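Local coordinates for protein putative exotoxin (superantigen) (Streptococcus pyogenes, PDB 1TY0) that probably acts as a zinc-binding superantigen toxin and can use a common surface for T-cell receptor binding and dimerization, at residues A[105-110]-A[201-206]. Residues are numbered along the deposited sequence; the frame is centred on the assembly and turned at random.
Sequences VGNLLI and FSHFDI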
loop_
_atom_site.group_PDB
_atom_site.type_symbol
_atom_site.label_atom_id
_atom_site.label_comp_id
_atom_site.label_asym_id
_atom_site.label_seq_id
_atom_site.Cartn_x
_atom_site.Cartn_y
_atom_site.Cartn_z
ATOM N N VAL A 105 -6.676 5.569 24.403
ATOM C CA VAL A 105 -8.106 5.732 24.603
ATOM C C VAL A 105 -8.598 7.016 23.957
ATOM O O VAL A 105 -7.886 8.018 23.926
ATOM C CB VAL A 105 -8.444 5.771 26.112
ATOM C CG1 VAL A 105 -9.944 5.923 26.313
ATOM C CG2 VAL A 105 -7.943 4.505 26.782
ATOM N N GLY A 106 -9.819 6.976 23.436
ATOM C CA GLY A 106 -10.378 8.152 22.803
ATOM C C GLY A 106 -11.888 8.181 22.846
ATOM O O GLY A 106 -12.534 7.185 23.185
ATOM N N ASN A 107 -12.450 9.334 22.500
ATOM C CA ASN A 107 -13.894 9.520 22.489
ATOM C C ASN A 107 -14.379 9.719 21.066
ATOM O O ASN A 107 -13.746 10.420 20.275
ATOM C CB ASN A 107 -14.286 10.749 23.312
ATOM C CG ASN A 107 -13.943 10.604 24.777
ATOM O OD1 ASN A 107 -14.443 9.705 25.456
ATOM N ND2 ASN A 107 -13.087 11.488 25.275
ATOM N N LEU A 108 -15.502 9.091 20.744
ATOM C CA LEU A 108 -16.094 9.220 19.424
ATOM C C LEU A 108 -17.404 9.982 19.567
ATOM O O LEU A 108 -18.371 9.456 20.119
ATOM C CB LEU A 108 -16.374 7.844 18.823
ATOM C CG LEU A 108 -17.238 7.837 17.557
ATOM C CD1 LEU A 108 -16.516 8.520 16.399
ATOM C CD2 LEU A 108 -17.575 6.406 17.206
ATOM N N LEU A 109 -17.424 11.218 19.081
ATOM C CA LEU A 109 -18.620 12.045 19.142
ATOM C C LEU A 109 -19.203 12.262 17.754
ATOM O O LEU A 109 -18.472 12.519 16.791
ATOM C CB LEU A 109 -18.310 13.403 19.775
ATOM C CG LEU A 109 -17.911 13.379 21.254
ATOM C CD1 LEU A 109 -16.464 12.947 21.387
ATOM C CD2 LEU A 109 -18.102 14.757 21.855
ATOM N N ILE A 110 -20.521 12.147 17.660
ATOM C CA ILE A 110 -21.225 12.348 16.403
ATOM C C ILE A 110 -22.312 13.381 16.648
ATOM O O ILE A 110 -23.192 13.187 17.491
ATOM C CB ILE A 110 -21.848 11.042 15.897
ATOM C CG1 ILE A 110 -20.753 9.981 15.756
ATOM C CG2 ILE A 110 -22.541 11.283 14.564
ATOM C CD1 ILE A 110 -21.244 8.632 15.298
ATOM N N PHE A 201 0.973 12.053 25.691
ATOM C CA PHE A 201 -0.335 11.776 25.107
ATOM C C PHE A 201 -1.379 11.477 26.178
ATOM O O PHE A 201 -1.181 10.602 27.020
ATOM C CB PHE A 201 -0.228 10.586 24.154
ATOM C CG PHE A 201 -1.535 10.176 23.549
ATOM C CD1 PHE A 201 -2.132 10.948 22.560
ATOM C CD2 PHE A 201 -2.176 9.020 23.978
ATOM C CE1 PHE A 201 -3.355 10.572 22.001
ATOM C CE2 PHE A 201 -3.398 8.636 23.428
ATOM C CZ PHE A 201 -3.988 9.413 22.438
ATOM N N SER A 202 -2.496 12.200 26.142
ATOM C CA SER A 202 -3.563 11.991 27.118
ATOM C C SER A 202 -4.676 11.124 26.544
ATOM O O SER A 202 -5.002 10.072 27.088
ATOM C CB SER A 202 -4.144 13.330 27.566
ATOM O OG SER A 202 -5.266 13.122 28.404
ATOM N N HIS A 203 -5.255 11.582 25.441
ATOM C CA HIS A 203 -6.331 10.863 24.771
ATOM C C HIS A 203 -6.628 11.576 23.466
ATOM O O HIS A 203 -5.974 12.557 23.123
ATOM C CB HIS A 203 -7.596 10.850 25.634
ATOM C CG HIS A 203 -8.139 12.214 25.926
ATOM N ND1 HIS A 203 -7.543 13.079 26.818
ATOM C CD2 HIS A 203 -9.205 12.877 25.416
ATOM C CE1 HIS A 203 -8.216 14.215 26.844
ATOM N NE2 HIS A 203 -9.228 14.120 26.002
ATOM N N PHE A 204 -7.618 11.082 22.736
ATOM C CA PHE A 204 -7.991 11.710 21.483
ATOM C C PHE A 204 -9.505 11.795 21.397
ATOM O O PHE A 204 -10.225 11.137 22.151
ATOM C CB PHE A 204 -7.428 10.919 20.293
ATOM C CG PHE A 204 -8.129 9.618 20.034
ATOM C CD1 PHE A 204 -9.261 9.571 19.231
ATOM C CD2 PHE A 204 -7.653 8.434 20.590
ATOM C CE1 PHE A 204 -9.912 8.361 18.983
ATOM C CE2 PHE A 204 -8.292 7.221 20.349
ATOM C CZ PHE A 204 -9.425 7.182 19.543
ATOM N N ASP A 205 -9.979 12.627 20.483
ATOM C CA ASP A 205 -11.401 12.803 20.270
ATOM C C ASP A 205 -11.635 12.785 18.775
ATOM O O ASP A 205 -10.866 13.365 18.015
ATOM C CB ASP A 205 -11.880 14.150 20.825
ATOM C CG ASP A 205 -11.837 14.215 22.336
ATOM O OD1 ASP A 205 -12.546 13.420 22.987
ATOM O OD2 ASP A 205 -11.097 15.067 22.876
ATOM N N ILE A 206 -12.688 12.096 18.360
ATOM C CA ILE A 206 -13.068 12.035 16.960
ATOM C C ILE A 206 -14.434 12.699 16.902
ATOM O O ILE A 206 -15.372 12.247 17.561
ATOM C CB ILE A 206 -13.219 10.586 16.452
ATOM C CG1 ILE A 206 -11.864 9.879 16.459
ATOM C CG2 ILE A 206 -13.799 10.588 15.036
ATOM C CD1 ILE A 206 -11.946 8.410 16.075
HETATM O O HOH W 1 -4.939 7.339 25.946
#
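I206 and N107, with V105, bury the most surface where strand 105-110 runs parallel to the central strand 201-209 of the beta-grasp sheet. N107, paired with D205, bonds through its backbone to the residues flanking D205: its N donates to F204 O at 2.9 Å, and its O accepts from I206 N at 2.8 Å. I206 O then receives L109 N almost head-on, at a C=O...N angle of 179°. On the face toward helix 131-146, branched I206 sends CG2 to L108 CD1 (3.7 Å) and packs on I138 and L142. V105, its side chain pointing away, takes part through its backbone: O accepts the longer bond from F204 N (3.3 Å), and a water links N to S202 O. G106, lacking a side chain, lets the F204 ring lie flat beneath its CA, 3.4 Å from the ring centroid, in a CH-pi contact. On the opposite face, a shared chi1 near -65° sets N107 and D205 side by side, so that ND2 donates to D205 OD1 (3.0 Å) with amide and carboxylate nearly coplanar. D205, H203 and H169 form a zinc site, empty in this chain, and the neutral amide probably orients the carboxylate as a second-shell partner.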